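Local coordinates for protein beta-ketothiolase BktB (Ralstonia eutropha, PDB 4NZS) that catalyses the condensation of acetyl-CoA with another acyl-CoA, such as propionyl-CoA, to give the 3-oxoacyl-CoA used for making polyhydroxyalkanoate copolymer, at residues M295-V300 / A330-K335; A362-K367 / A380-C385; P32-A37 / E66-Y71; G60-T65 / H355-T360. One frame throughout, in Å; residues are numbered along the deposited sequence.

Interaction 1: residues M295-V300 / A330-K335; sequences MGIGPV and ACAVTK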
loop_
_atom_site.group_PDB
_atom_site.type_symbol
_atom_site.label_atom_id
_atom_site.label_comp_id
_atom_site.label_asym_id
_atom_site.label_seq_id
_atom_site.Cartn_x
_atom_site.Cartn_y
_atom_site.Cartn_z
ATOM N N MET A 295 -5.035 22.004 -25.290
ATOM C CA MET A 295 -3.828 22.586 -24.758
ATOM C C MET A 295 -2.719 22.429 -25.782
ATOM O O MET A 295 -1.734 23.138 -25.739
ATOM C CB MET A 295 -3.463 21.945 -23.431
ATOM C CG MET A 295 -3.272 20.449 -23.502
ATOM S SD MET A 295 -1.553 20.061 -23.793
ATOM C CE MET A 295 -1.654 18.419 -24.473
ATOM N N GLY A 296 -2.914 21.506 -26.715
ATOM C CA GLY A 296 -1.904 21.106 -27.674
ATOM C C GLY A 296 -1.398 22.196 -28.595
ATOM O O GLY A 296 -0.305 22.098 -29.118
ATOM N N ILE A 297 -2.105 23.334 -28.720
ATOM C CA ILE A 297 -1.676 24.516 -29.546
ATOM C C ILE A 297 -1.046 25.739 -28.831
ATOM O O ILE A 297 -0.746 26.849 -29.426
ATOM C CB ILE A 297 -2.816 25.056 -30.422
ATOM C CG1 ILE A 297 -4.171 24.748 -29.805
ATOM C CG2 ILE A 297 -2.730 24.494 -31.825
ATOM C CD1 ILE A 297 -4.918 25.982 -29.367
ATOM N N GLY A 298 -0.775 25.525 -27.555
ATOM C CA GLY A 298 -0.295 26.585 -26.700
ATOM C C GLY A 298 0.956 27.112 -27.341
ATOM O O GLY A 298 1.219 28.324 -27.317
ATOM N N PRO A 299 1.708 26.142 -28.027
ATOM C CA PRO A 299 2.921 26.691 -28.625
ATOM C C PRO A 299 2.561 27.774 -29.601
ATOM O O PRO A 299 3.273 28.737 -29.610
ATOM C CB PRO A 299 3.507 25.530 -29.417
ATOM C CG PRO A 299 3.059 24.332 -28.727
ATOM C CD PRO A 299 1.648 24.665 -28.461
ATOM N N VAL A 300 1.504 27.636 -30.389
ATOM C CA VAL A 300 1.305 28.601 -31.446
ATOM C C VAL A 300 1.154 29.971 -30.810
ATOM O O VAL A 300 1.960 30.884 -31.160
ATOM C CB VAL A 300 0.074 28.222 -32.298
ATOM C CG1 VAL A 300 -0.523 29.408 -33.039
ATOM C CG2 VAL A 300 0.453 27.144 -33.286
ATOM N N ALA A 330 1.493 18.446 -33.095
ATOM C CA ALA A 330 2.744 18.943 -33.718
ATOM C C ALA A 330 2.418 19.436 -35.128
ATOM O O ALA A 330 2.748 20.573 -35.457
ATOM C CB ALA A 330 3.850 17.886 -33.743
ATOM N N CYS A 331 1.734 18.602 -35.927
ATOM C CA CYS A 331 1.289 19.012 -37.260
ATOM C C CYS A 331 0.485 20.339 -37.169
ATOM O O CYS A 331 0.806 21.331 -37.842
ATOM C CB CYS A 331 0.466 17.920 -37.917
ATOM S SG CYS A 331 1.400 16.502 -38.532
ATOM N N ALA A 332 -0.509 20.370 -36.289
ATOM C CA ALA A 332 -1.297 21.596 -36.052
ATOM C C ALA A 332 -0.427 22.820 -35.826
ATOM O O ALA A 332 -0.577 23.817 -36.524
ATOM C CB ALA A 332 -2.244 21.407 -34.879
ATOM N N VAL A 333 0.503 22.722 -34.875
ATOM C CA VAL A 333 1.400 23.838 -34.530
ATOM C C VAL A 333 2.324 24.271 -35.684
ATOM O O VAL A 333 2.648 25.464 -35.797
ATOM C CB VAL A 333 2.242 23.523 -33.266
ATOM C CG1 VAL A 333 3.269 24.622 -32.984
ATOM C CG2 VAL A 333 1.337 23.355 -32.048
ATOM N N THR A 334 2.739 23.321 -36.529
ATOM C CA THR A 334 3.508 23.644 -37.735
ATOM C C THR A 334 2.720 24.559 -38.674
ATOM O O THR A 334 3.220 25.600 -39.140
ATOM C CB THR A 334 3.820 22.388 -38.563
ATOM O OG1 THR A 334 3.898 21.239 -37.713
ATOM C CG2 THR A 334 5.126 22.569 -39.334
ATOM N N LYS A 335 1.491 24.118 -38.942
ATOM C CA LYS A 335 0.568 24.734 -39.880
ATOM C C LYS A 335 0.206 26.149 -39.453
ATOM O O LYS A 335 0.656 27.103 -40.064
ATOM C CB LYS A 335 -0.662 23.845 -39.963
ATOM C CG LYS A 335 -1.864 24.343 -40.756
ATOM C CD LYS A 335 -2.647 23.105 -41.213
ATOM C CE LYS A 335 -4.030 23.411 -41.727
ATOM N NZ LYS A 335 -5.002 23.561 -40.609
#

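Interaction 2: residues A362-K367 / A380-C385; sequences ALITVK and ALVTMC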
loop_
_atom_site.group_PDB
_atom_site.type_symbol
_atom_site.label_atom_id
_atom_site.label_comp_id
_atom_site.label_asym_id
_atom_site.label_seq_id
_atom_site.Cartn_x
_atom_site.Cartn_y
_atom_site.Cartn_z
ATOM N N ALA A 362 13.836 21.084 -21.289
ATOM C CA ALA A 362 15.285 21.386 -21.207
ATOM C C ALA A 362 16.137 20.484 -22.117
ATOM O O ALA A 362 17.271 20.774 -22.473
ATOM C CB ALA A 362 15.752 21.263 -19.760
ATOM N N LEU A 363 15.557 19.392 -22.521
ATOM C CA LEU A 363 16.244 18.427 -23.292
ATOM C C LEU A 363 16.358 18.893 -24.730
ATOM O O LEU A 363 17.456 18.922 -25.348
ATOM C CB LEU A 363 15.429 17.168 -23.221
ATOM C CG LEU A 363 16.080 16.031 -23.894
ATOM C CD1 LEU A 363 16.141 14.888 -22.907
ATOM C CD2 LEU A 363 15.365 15.683 -25.188
ATOM N N ILE A 364 15.214 19.233 -25.280
ATOM C CA ILE A 364 15.177 19.749 -26.618
ATOM C C ILE A 364 15.952 21.069 -26.712
ATOM O O ILE A 364 16.486 21.400 -27.767
ATOM C CB ILE A 364 13.720 19.955 -27.141
ATOM C CG1 ILE A 364 12.986 21.034 -26.349
ATOM C CG2 ILE A 364 12.957 18.625 -27.151
ATOM C CD1 ILE A 364 11.524 21.156 -26.726
ATOM N N THR A 365 16.032 21.829 -25.624
ATOM C CA THR A 365 16.863 23.010 -25.669
ATOM C C THR A 365 18.281 22.548 -26.024
ATOM O O THR A 365 18.806 22.883 -27.079
ATOM C CB THR A 365 16.763 23.810 -24.381
ATOM O OG1 THR A 365 15.470 24.408 -24.329
ATOM C CG2 THR A 365 17.763 24.914 -24.344
ATOM N N VAL A 366 18.846 21.684 -25.207
ATOM C CA VAL A 366 20.154 21.093 -25.476
ATOM C C VAL A 366 20.233 20.499 -26.887
ATOM O O VAL A 366 21.267 20.625 -27.608
ATOM C CB VAL A 366 20.462 20.028 -24.426
ATOM C CG1 VAL A 366 21.640 19.164 -24.845
ATOM C CG2 VAL A 366 20.707 20.720 -23.079
ATOM N N LYS A 367 19.152 19.893 -27.337
ATOM C CA LYS A 367 19.183 19.475 -28.734
ATOM C C LYS A 367 19.410 20.630 -29.689
ATOM O O LYS A 367 20.169 20.517 -30.623
ATOM C CB LYS A 367 17.892 18.841 -29.147
ATOM C CG LYS A 367 17.745 17.465 -28.642
ATOM C CD LYS A 367 16.305 17.114 -28.895
ATOM C CE LYS A 367 16.076 16.700 -30.306
ATOM N NZ LYS A 367 14.795 15.979 -30.389
ATOM N N ALA A 380 17.037 30.540 -33.513
ATOM C CA ALA A 380 16.559 29.229 -32.992
ATOM C C ALA A 380 15.302 29.282 -32.087
ATOM O O ALA A 380 15.218 30.113 -31.185
ATOM C CB ALA A 380 17.686 28.551 -32.239
ATOM N N LEU A 381 14.355 28.367 -32.331
ATOM C CA LEU A 381 13.070 28.314 -31.616
ATOM C C LEU A 381 12.728 26.962 -30.976
ATOM O O LEU A 381 12.478 25.967 -31.662
ATOM C CB LEU A 381 11.912 28.671 -32.545
ATOM C CG LEU A 381 10.492 28.360 -32.007
ATOM C CD1 LEU A 381 10.075 29.322 -30.916
ATOM C CD2 LEU A 381 9.456 28.398 -33.110
ATOM N N VAL A 382 12.630 26.978 -29.654
ATOM C CA VAL A 382 12.095 25.871 -28.902
ATOM C C VAL A 382 10.783 26.329 -28.296
ATOM O O VAL A 382 10.660 27.435 -27.769
ATOM C CB VAL A 382 13.052 25.348 -27.778
ATOM C CG1 VAL A 382 13.940 24.219 -28.290
ATOM C CG2 VAL A 382 13.930 26.451 -27.210
ATOM N N THR A 383 9.802 25.447 -28.380
ATOM C CA THR A 383 8.541 25.648 -27.715
ATOM C C THR A 383 7.892 24.290 -27.456
ATOM O O THR A 383 8.302 23.257 -27.995
ATOM C CB THR A 383 7.646 26.490 -28.614
ATOM O OG1 THR A 383 6.408 26.765 -27.950
ATOM C CG2 THR A 383 7.384 25.733 -29.912
ATOM N N MET A 384 6.869 24.286 -26.622
ATOM C CA MET A 384 6.017 23.108 -26.487
ATOM C C MET A 384 4.694 23.500 -25.850
ATOM O O MET A 384 4.593 24.589 -25.223
ATOM C CB MET A 384 6.680 22.007 -25.632
ATOM C CG MET A 384 6.946 22.400 -24.179
ATOM S SD MET A 384 8.703 22.683 -23.998
ATOM C CE MET A 384 8.914 23.182 -22.331
ATOM N N CYS A 385 3.704 22.606 -26.011
ATOM C CA CYS A 385 2.391 22.756 -25.387
ATOM C C CYS A 385 2.502 22.201 -24.011
ATOM O O CYS A 385 3.296 21.289 -23.789
ATOM C CB CYS A 385 1.333 21.961 -26.130
ATOM S SG CYS A 385 1.862 20.266 -26.381
#

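Interaction 3: residues P32-A37 / E66-Y71; sequences PAELGA and EPRDMY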
loop_
_atom_site.group_PDB
_atom_site.type_symbol
_atom_site.label_atom_id
_atom_site.label_comp_id
_atom_site.label_asym_id
_atom_site.label_seq_id
_atom_site.Cartn_x
_atom_site.Cartn_y
_atom_site.Cartn_z
ATOM N N PRO A 32 15.247 10.391 -10.415
ATOM C CA PRO A 32 15.465 11.710 -10.976
ATOM C C PRO A 32 16.610 12.447 -10.304
ATOM O O PRO A 32 17.403 13.046 -10.977
ATOM C CB PRO A 32 14.122 12.413 -10.704
ATOM C CG PRO A 32 13.100 11.318 -10.773
ATOM C CD PRO A 32 13.816 10.142 -10.130
ATOM N N ALA A 33 16.703 12.413 -8.995
ATOM C CA ALA A 33 17.897 13.035 -8.301
ATOM C C ALA A 33 19.210 12.636 -8.974
ATOM O O ALA A 33 20.007 13.539 -9.336
ATOM C CB ALA A 33 17.942 12.684 -6.837
ATOM N N GLU A 34 19.377 11.345 -9.287
ATOM C CA GLU A 34 20.631 10.907 -9.934
ATOM C C GLU A 34 20.816 11.328 -11.380
ATOM O O GLU A 34 21.865 11.856 -11.728
ATOM C CB GLU A 34 20.863 9.409 -9.759
ATOM C CG GLU A 34 21.402 9.050 -8.365
ATOM C CD GLU A 34 20.795 9.862 -7.241
ATOM O OE1 GLU A 34 21.105 11.079 -7.128
ATOM O OE2 GLU A 34 19.981 9.316 -6.468
ATOM N N LEU A 35 19.822 11.131 -12.241
ATOM C CA LEU A 35 19.927 11.643 -13.591
ATOM C C LEU A 35 20.347 13.120 -13.520
ATOM O O LEU A 35 21.225 13.600 -14.238
ATOM C CB LEU A 35 18.530 11.592 -14.232
ATOM C CG LEU A 35 17.817 10.289 -14.447
ATOM C CD1 LEU A 35 16.718 10.495 -15.460
ATOM C CD2 LEU A 35 18.790 9.278 -14.984
ATOM N N GLY A 36 19.682 13.870 -12.651
ATOM C CA GLY A 36 19.918 15.305 -12.591
ATOM C C GLY A 36 21.279 15.673 -12.062
ATOM O O GLY A 36 21.911 16.579 -12.587
ATOM N N ALA A 37 21.759 14.982 -11.029
ATOM C CA ALA A 37 23.041 15.355 -10.457
ATOM C C ALA A 37 24.074 15.243 -11.564
ATOM O O ALA A 37 24.919 16.126 -11.739
ATOM C CB ALA A 37 23.389 14.428 -9.297
ATOM N N GLU A 66 9.683 10.406 -5.035
ATOM C CA GLU A 66 10.100 10.143 -3.690
ATOM C C GLU A 66 10.332 11.448 -3.043
ATOM O O GLU A 66 10.194 12.446 -3.692
ATOM C CB GLU A 66 11.364 9.292 -3.699
ATOM C CG GLU A 66 12.495 9.869 -4.525
ATOM C CD GLU A 66 13.865 9.377 -4.060
ATOM O OE1 GLU A 66 14.026 8.989 -2.897
ATOM O OE2 GLU A 66 14.777 9.344 -4.855
ATOM N N PRO A 67 10.597 11.453 -1.739
ATOM C CA PRO A 67 10.773 12.722 -1.059
ATOM C C PRO A 67 11.818 13.647 -1.612
ATOM O O PRO A 67 11.607 14.874 -1.599
ATOM C CB PRO A 67 11.083 12.295 0.364
ATOM C CG PRO A 67 10.182 11.112 0.558
ATOM C CD PRO A 67 10.109 10.432 -0.802
ATOM N N ARG A 68 12.900 13.104 -2.163
ATOM C CA ARG A 68 13.964 13.995 -2.660
ATOM C C ARG A 68 13.433 14.924 -3.690
ATOM O O ARG A 68 13.810 16.074 -3.741
ATOM C CB ARG A 68 15.104 13.220 -3.253
ATOM C CG ARG A 68 15.851 12.468 -2.173
ATOM C CD ARG A 68 16.338 11.125 -2.704
ATOM N NE ARG A 68 17.684 11.272 -3.154
ATOM C CZ ARG A 68 18.288 10.513 -4.043
ATOM N NH1 ARG A 68 17.667 9.509 -4.630
ATOM N NH2 ARG A 68 19.551 10.815 -4.352
ATOM N N ASP A 69 12.524 14.413 -4.508
ATOM C CA ASP A 69 11.948 15.188 -5.590
ATOM C C ASP A 69 11.241 16.454 -5.085
ATOM O O ASP A 69 11.206 17.432 -5.790
ATOM C CB ASP A 69 11.066 14.268 -6.426
ATOM C CG ASP A 69 11.877 13.090 -7.074
ATOM O OD1 ASP A 69 13.115 13.055 -6.977
ATOM O OD2 ASP A 69 11.273 12.194 -7.670
ATOM N N MET A 70 10.735 16.456 -3.843
ATOM C CA MET A 70 10.308 17.708 -3.195
ATOM C C MET A 70 11.442 18.714 -3.093
ATOM O O MET A 70 11.193 19.926 -3.211
ATOM C CB MET A 70 9.780 17.478 -1.794
ATOM C CG MET A 70 8.395 16.906 -1.780
ATOM S SD MET A 70 8.005 16.073 -0.254
ATOM C CE MET A 70 6.244 16.136 -0.478
ATOM N N TYR A 71 12.652 18.186 -2.829
ATOM C CA TYR A 71 13.895 18.945 -2.780
ATOM C C TYR A 71 14.771 18.878 -4.013
ATOM O O TYR A 71 15.911 19.322 -3.965
ATOM C CB TYR A 71 14.763 18.443 -1.620
ATOM C CG TYR A 71 14.185 18.597 -0.226
ATOM C CD1 TYR A 71 13.367 17.617 0.314
ATOM C CD2 TYR A 71 14.455 19.721 0.546
ATOM C CE1 TYR A 71 12.812 17.747 1.579
ATOM C CE2 TYR A 71 13.933 19.852 1.826
ATOM C CZ TYR A 71 13.102 18.861 2.331
ATOM O OH TYR A 71 12.583 18.966 3.597
#

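Interaction 4: residues G60-T65 / H355-T360; sequences GNVIQT and HPIGAT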
loop_
_atom_site.group_PDB
_atom_site.type_symbol
_atom_site.label_atom_id
_atom_site.label_comp_id
_atom_site.label_asym_id
_atom_site.label_seq_id
_atom_site.Cartn_x
_atom_site.Cartn_y
_atom_site.Cartn_z
ATOM N N GLY A 60 13.136 21.506 -13.615
ATOM C CA GLY A 60 11.765 21.216 -13.948
ATOM C C GLY A 60 11.546 19.737 -13.738
ATOM O O GLY A 60 12.365 18.859 -14.141
ATOM N N ASN A 61 10.443 19.462 -13.068
ATOM C CA ASN A 61 10.049 18.105 -12.806
ATOM C C ASN A 61 8.582 18.134 -12.552
ATOM O O ASN A 61 8.082 19.153 -12.031
ATOM C CB ASN A 61 10.752 17.619 -11.551
ATOM C CG ASN A 61 10.183 16.333 -11.053
ATOM O OD1 ASN A 61 10.428 15.281 -11.633
ATOM N ND2 ASN A 61 9.360 16.409 -10.054
ATOM N N VAL A 62 7.886 17.036 -12.824
ATOM C CA VAL A 62 6.456 17.047 -12.461
ATOM C C VAL A 62 5.981 16.073 -11.416
ATOM O O VAL A 62 5.169 16.395 -10.526
ATOM C CB VAL A 62 5.562 16.861 -13.687
ATOM C CG1 VAL A 62 4.127 17.146 -13.291
ATOM C CG2 VAL A 62 5.990 17.810 -14.786
ATOM N N ILE A 63 6.435 14.855 -11.585
ATOM C CA ILE A 63 5.981 13.761 -10.825
ATOM C C ILE A 63 7.048 13.460 -9.774
ATOM O O ILE A 63 8.188 13.189 -10.110
ATOM C CB ILE A 63 5.880 12.521 -11.714
ATOM C CG1 ILE A 63 4.852 12.692 -12.836
ATOM C CG2 ILE A 63 5.478 11.338 -10.861
ATOM C CD1 ILE A 63 4.875 11.537 -13.861
ATOM N N GLN A 64 6.641 13.450 -8.514
ATOM C CA GLN A 64 7.480 13.079 -7.412
ATOM C C GLN A 64 7.511 11.544 -7.294
ATOM O O GLN A 64 6.497 10.863 -7.185
ATOM C CB GLN A 64 6.968 13.748 -6.172
ATOM C CG GLN A 64 6.834 15.213 -6.425
ATOM C CD GLN A 64 6.516 16.023 -5.200
ATOM O OE1 GLN A 64 6.565 17.257 -5.252
ATOM N NE2 GLN A 64 6.172 15.356 -4.099
ATOM N N THR A 65 8.722 11.042 -7.467
ATOM C CA THR A 65 9.101 9.698 -7.278
ATOM C C THR A 65 9.327 9.402 -5.822
ATOM O O THR A 65 9.158 8.275 -5.400
ATOM C CB THR A 65 10.418 9.453 -8.001
ATOM O OG1 THR A 65 10.186 9.628 -9.401
ATOM C CG2 THR A 65 10.878 8.060 -7.806
ATOM N N HIS A 355 9.197 11.482 -24.359
ATOM C CA HIS A 355 8.675 12.676 -23.741
ATOM C C HIS A 355 8.679 12.562 -22.212
ATOM O O HIS A 355 7.627 12.497 -21.580
ATOM C CB HIS A 355 7.282 12.969 -24.284
ATOM C CG HIS A 355 6.771 14.312 -23.885
ATOM N ND1 HIS A 355 5.428 14.634 -23.872
ATOM C CD2 HIS A 355 7.420 15.396 -23.398
ATOM C CE1 HIS A 355 5.280 15.875 -23.439
ATOM N NE2 HIS A 355 6.474 16.357 -23.139
ATOM N N PRO A 356 9.889 12.590 -21.615
ATOM C CA PRO A 356 10.124 12.710 -20.203
ATOM C C PRO A 356 9.634 14.015 -19.687
ATOM O O PRO A 356 10.411 14.968 -19.476
ATOM C CB PRO A 356 11.644 12.678 -20.102
ATOM C CG PRO A 356 12.085 13.222 -21.376
ATOM C CD PRO A 356 11.149 12.604 -22.354
ATOM N N ILE A 357 8.340 14.064 -19.496
ATOM C CA ILE A 357 7.661 15.369 -19.482
ATOM C C ILE A 357 8.423 16.567 -18.890
ATOM O O ILE A 357 8.595 17.587 -19.530
ATOM C CB ILE A 357 6.263 15.266 -18.844
ATOM C CG1 ILE A 357 6.358 14.666 -17.460
ATOM C CG2 ILE A 357 5.352 14.386 -19.717
ATOM C CD1 ILE A 357 5.025 14.211 -16.930
ATOM N N GLY A 358 8.912 16.455 -17.672
ATOM C CA GLY A 358 9.456 17.649 -16.990
ATOM C C GLY A 358 10.877 17.977 -17.398
ATOM O O GLY A 358 11.394 19.022 -17.035
ATOM N N ALA A 359 11.520 17.067 -18.109
ATOM C CA ALA A 359 12.842 17.310 -18.590
ATOM C C ALA A 359 12.767 17.806 -20.021
ATOM O O ALA A 359 13.628 18.541 -20.502
ATOM C CB ALA A 359 13.687 16.024 -18.510
ATOM N N THR A 360 11.725 17.378 -20.714
ATOM C CA THR A 360 11.601 17.631 -22.127
ATOM C C THR A 360 11.915 19.012 -22.512
ATOM O O THR A 360 12.721 19.206 -23.351
ATOM C CB THR A 360 10.227 17.250 -22.619
ATOM O OG1 THR A 360 10.208 15.829 -22.774
ATOM C CG2 THR A 360 9.994 17.840 -23.944
#

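Interaction 1: residues M295-V300 / A330-K335
In the C-terminal thiolase domain, P299 and V300 of helix 299-310, with the turn just before them, pack on V333 of helix 327-336. V333 carries most of the contact from helix 327-336. Its CG1 methyl is anti to the backbone N (chi1 174°), which sends it between the two residues of the opposing helix. There it meets P299 CB at 3.7 Å and V300 CG2 at 3.8 Å. The other methyl, V333 CG2, lies beside the proline ring, 3.8 Å from P299 CD. The P299 and V333 side chains are set nearly perpendicular. V300 CG2 also rests against the helix backbone, 3.7 Å from V333 CA. On the preceding turn, I297 CG2 approaches A332 CB more loosely, at 4.4 Å. The carbonyl G296 O faces a methyl, V333 CG2, at 3.6 Å. On its far side the P299 ring touches C385, which is predicted to be a catalytic proton acceptor. No hydrogen bond links the two segments, so the contact rests on apolar packing of methyl and ring carbons.

Interaction 2: residues A362-K367 / A380-C385
Two peptide carbonyls are the flat groups at this contact. V382 CG1 lies against one of them, 3.8 Å from I364 O. I364 CD1 lies against the other, 4.1 Å from T383 O. Aliphatic branches do most of the remaining touching. Helix 357-375 leads directly into strand 379-386 and packs back on it, within the five-layered alpha-beta-alpha-beta-alpha thiolase fold. The helix runs nearly antiparallel to the strand, at 160° between the short segments, with their axes 8.7 Å apart. The I364 and V382 side chains run alongside each other, pointing opposite ways. I364 CG1 is flanked by both the backbone N and the carbonyl carbon (chi1 65°), and this places it 3.8 Å from V382 CG1. The second methyl, V382 CG2, reaches T365 OG1 at 3.9 Å, with the two side chains roughly perpendicular. This is packing only: the T365 hydroxyl is hydrogen-bonded to G361 O. T383 points to the other side of the strand, toward helix 299-310, and its hydroxyl bonds to I392 O. The strand is thus covered by helices on both faces. It carries C385, a predicted proton acceptor, at its C-terminal end, and M384 beside it lies near C95 and H355. The far end of I364 turns toward this site: its CD1 is 4.2 Å from M384 SD.

Interaction 3: residues P32-A37 / E66-Y71
E34 and R68 cross at about a right angle, and R68 is the centre of a salt-bridge network with E34 and E66. The network joins the beginning of helix 32-47 to the short helical turn 67-70 in the N-terminal thiolase domain. R68 grips E34 end-on with NH1 and NH2, but both nitrogens converge on one oxygen. R68 NH2 lies 2.6 Å from E34 OE2, with an N-H...O angle of 147°. R68 NH1 is 3.0 Å from E34 OE2 and its bond is more bent. E34 OE2 lies close to the guanidinium plane and receives both bonds on its syn side. The two flat groups are still turned 34° apart. E34 reaches the arginine because its chain bends at chi2 (38°), which brings the carboxylate back toward the 66-71 segment. R68 bends at chi2 and chi3 in turn. R68 NH1 also bonds E66 OE2 at 2.9 Å, tilted from both flat groups. One positive group thus stands between two carboxylates, which would probably offset their mutual repulsion. A33 supplies the apolar floor: its CB lies over the centre of one guanidinium face, 3.6 Å from R68 CZ. R68 also packs on P157 of the second subunit, so the network lies close to the subunit interface. Next to this, P32 and D69 meet nearly perpendicular to each other. D69 OD2 accepts a hydrogen bond from T65 N, and P32 CG lies 3.7 Å from the same oxygen, D69 OD2.

Interaction 4: residues G60-T65 / H355-T360
G60 and G358 meet backbone to backbone where the loop after strand 57-60 touches segment 355-360, which runs into helix 357-375. The contact joins the N-terminal and C-terminal thiolase domains beside the active site. The main-chain approach is close, with N61 CA 4.3 Å from G358 CA. Neither G60 nor G358 has a side chain to hold the chains apart. G60 O and G358 O are 3.1 Å apart; both are acceptors, so this is proximity and not a bond. The apolar contacts come from V62, I63 and I357. V62 CG2 is 4.1 Å from both I357 CG1 and G358 CA, and I63 CD1 is 4.1 Å from I357 CD1. The I357 side chain lies across those of V62 and I63, nearly perpendicular to both. No hydrogen bond runs directly between the segments. E123 mediates instead: its carboxylate accepts from V62 N and I63 N, and weakly from G358 N. P356 centres an inverse gamma turn, and P356 O accepts from A359 N and T360 N. H355, a predicted proton acceptor, is the first residue of this turn. I357 CG2 sits over the centre of one face of the H355 imidazole, 4.0 Å above its plane.

From the N terminus, helix 32-47 comes first. Interaction 3 closes the loop from this helix to 66-71, within the N-terminal domain. Segment 60-65 lies inside that loop but pairs with 355-360 far along the chain, so interactions 3 and 4 cross. They also touch, through P32 and T65 among others, and both reach the second subunit. Interaction 4 is the one that joins the two domains. The shorter loop of interaction 1 falls wholly within its span. Interaction 2 follows, continuing along helix 357-375 and returning on strand 379-386. It touches interaction 1 where P299 meets C385. Interactions 1, 2 and 4 lie near the probable catalytic residues C95, H355 and C385.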